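Local coordinates for 4-methyl-5(B-hydroxyethyl)-thiazole monophosphate biosynthesis enzyme (PDB 3OT1), which probably acts in the biosynthesis of the thiazole monophosphate moiety of thiamin and belongs to the DJ-1/PfpI family, at residues 10-15 against 37-42. Sequence-based numbering, arbitrary orientation.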
loop_
_atom_site.group_PDB
_atom_site.type_symbol
_atom_site.label_atom_id
_atom_site.label_comp_id
_atom_site.label_asym_id
_atom_site.label_seq_id
_atom_site.Cartn_x
_atom_site.Cartn_y
_atom_site.Cartn_z
ATOM N N LYS B 10 18.239 -4.734 10.853
ATOM C CA LYS B 10 17.220 -4.518 11.882
ATOM C C LYS B 10 16.072 -5.492 11.700
ATOM O O LYS B 10 15.714 -5.815 10.579
ATOM C CB LYS B 10 16.720 -3.084 11.886
ATOM C CG LYS B 10 17.774 -2.044 12.101
ATOM C CD LYS B 10 18.537 -2.238 13.383
ATOM C CE LYS B 10 19.627 -1.208 13.518
ATOM N NZ LYS B 10 20.378 -1.435 14.760
ATOM N N ARG B 11 15.504 -5.924 12.815
ATOM C CA ARG B 11 14.444 -6.903 12.857
ATOM C C ARG B 11 13.161 -6.251 13.330
ATOM O O ARG B 11 13.121 -5.640 14.412
ATOM C CB ARG B 11 14.780 -8.035 13.811
ATOM C CG ARG B 11 16.067 -8.766 13.485
ATOM C CD ARG B 11 16.628 -9.476 14.709
ATOM N NE ARG B 11 16.980 -8.531 15.766
ATOM C CZ ARG B 11 17.395 -8.894 16.976
ATOM N NH1 ARG B 11 17.499 -10.194 17.292
ATOM N NH2 ARG B 11 17.680 -7.956 17.871
ATOM N N ILE B 12 12.109 -6.361 12.531
ATOM C CA ILE B 12 10.845 -5.687 12.827
ATOM C C ILE B 12 9.730 -6.712 12.935
ATOM O O ILE B 12 9.594 -7.552 12.055
ATOM C CB ILE B 12 10.447 -4.692 11.707
ATOM C CG1 ILE B 12 11.664 -3.901 11.172
ATOM C CG2 ILE B 12 9.238 -3.830 12.213
ATOM C CD1 ILE B 12 12.207 -2.944 12.150
ATOM N N LEU B 13 8.945 -6.626 13.996
ATOM C CA LEU B 13 7.742 -7.431 14.162
ATOM C C LEU B 13 6.515 -6.619 13.747
ATOM O O LEU B 13 6.335 -5.524 14.244
ATOM C CB LEU B 13 7.621 -7.878 15.619
ATOM C CG LEU B 13 6.404 -8.734 15.930
ATOM C CD1 LEU B 13 6.395 -10.019 15.101
ATOM C CD2 LEU B 13 6.360 -9.065 17.396
ATOM N N VAL B 14 5.723 -7.192 12.827
ATOM C CA VAL B 14 4.501 -6.577 12.359
ATOM C C VAL B 14 3.343 -7.537 12.656
ATOM O O VAL B 14 3.064 -8.466 11.882
ATOM C CB VAL B 14 4.565 -6.252 10.848
ATOM C CG1 VAL B 14 3.268 -5.597 10.385
ATOM C CG2 VAL B 14 5.792 -5.398 10.531
ATOM N N PRO B 15 2.624 -7.315 13.767
ATOM C CA PRO B 15 1.443 -8.129 14.037
ATOM C C PRO B 15 0.328 -7.818 13.050
ATOM O O PRO B 15 0.174 -6.687 12.600
ATOM C CB PRO B 15 1.052 -7.704 15.448
ATOM C CG PRO B 15 2.329 -7.106 16.038
ATOM C CD PRO B 15 2.915 -6.381 14.871
ATOM N N PHE B 37 15.761 -4.612 6.007
ATOM C CA PHE B 37 15.362 -5.110 7.315
ATOM C C PHE B 37 14.744 -6.504 7.216
ATOM O O PHE B 37 14.230 -6.898 6.168
ATOM C CB PHE B 37 14.357 -4.170 7.951
ATOM C CG PHE B 37 14.886 -2.775 8.285
ATOM C CD1 PHE B 37 16.228 -2.425 8.210
ATOM C CD2 PHE B 37 14.003 -1.818 8.743
ATOM C CE1 PHE B 37 16.661 -1.152 8.556
ATOM C CE2 PHE B 37 14.413 -0.556 9.103
ATOM C CZ PHE B 37 15.753 -0.203 8.992
ATOM N N GLN B 38 14.791 -7.248 8.316
ATOM C CA GLN B 38 14.153 -8.554 8.440
ATOM C C GLN B 38 12.804 -8.343 9.095
ATOM O O GLN B 38 12.740 -7.994 10.261
ATOM C CB GLN B 38 15.016 -9.459 9.302
ATOM C CG GLN B 38 16.455 -9.511 8.877
ATOM C CD GLN B 38 16.586 -10.002 7.487
ATOM O OE1 GLN B 38 16.174 -11.124 7.182
ATOM N NE2 GLN B 38 17.162 -9.167 6.601
ATOM N N VAL B 39 11.741 -8.511 8.318
ATOM C CA VAL B 39 10.390 -8.185 8.755
ATOM C C VAL B 39 9.592 -9.458 8.933
ATOM O O VAL B 39 9.482 -10.278 8.030
ATOM C CB VAL B 39 9.693 -7.249 7.748
ATOM C CG1 VAL B 39 8.318 -6.860 8.296
ATOM C CG2 VAL B 39 10.557 -6.008 7.466
ATOM N N THR B 40 9.059 -9.639 10.133
ATOM C CA THR B 40 8.252 -10.784 10.474
ATOM C C THR B 40 6.811 -10.358 10.693
ATOM O O THR B 40 6.520 -9.605 11.617
ATOM C CB THR B 40 8.767 -11.452 11.773
ATOM O OG1 THR B 40 10.139 -11.830 11.595
ATOM C CG2 THR B 40 7.933 -12.668 12.139
HETATM N N MSE B 41 5.918 -10.886 9.869
HETATM C CA MSE B 41 4.489 -10.755 10.098
HETATM C C MSE B 41 4.038 -11.884 11.006
HETATM O O MSE B 41 4.380 -13.046 10.761
HETATM C CB MSE B 41 3.757 -10.799 8.753
HETATM C CG MSE B 41 4.112 -9.644 7.830
HETATM SE SE MSE B 41 3.469 -9.904 6.008
HETATM C CE MSE B 41 1.583 -10.301 6.572
ATOM N N ALA B 42 3.267 -11.549 12.049
ATOM C CA ALA B 42 2.834 -12.528 13.034
ATOM C C ALA B 42 1.340 -12.350 13.311
ATOM O O ALA B 42 0.897 -11.239 13.588
ATOM C CB ALA B 42 3.635 -12.392 14.342
#
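T40 and I12 form the straightest of five backbone hydrogen bonds joining two parallel strands and the residue K10 just before the first: T40 N donates to I12 O at 2.9 Å, with an N-H...O angle of 175°. Strand 11-16, helix 22-34 and strand 38-43 make a beta-alpha-beta unit of the DJ-1/PfpI fold. Donors alternate between the strands, as parallel pairing requires: Q38 N to K10 O, I12 N to Q38 O, T40 N to I12 O, V14 N to T40 O and A42 N to V14 O. A42 N to V14 O is the longest at 3.1 Å, the donor above the V14 carbonyl plane; M41 CA makes a CA-H...O contact with V14 O at 3.2 Å. On the face of R11, L13, Q38 and T40, R11 NH2 makes a salt bridge with D73 OD1. On the opposite face, V14 CG2 meets V39 CG1 at 3.7 Å, while L32 of helix 22-34 touches both I12 and V39. I12 CG1 lies 4.0 Å from F37 CD2, in an oblique approach; F37 also packs against L177 of helix 166-178. With CG beside the backbone N (chi1 -65°), the F37 ring receives K10 CB over one face, 3.9 Å from the centroid and 15° off the normal.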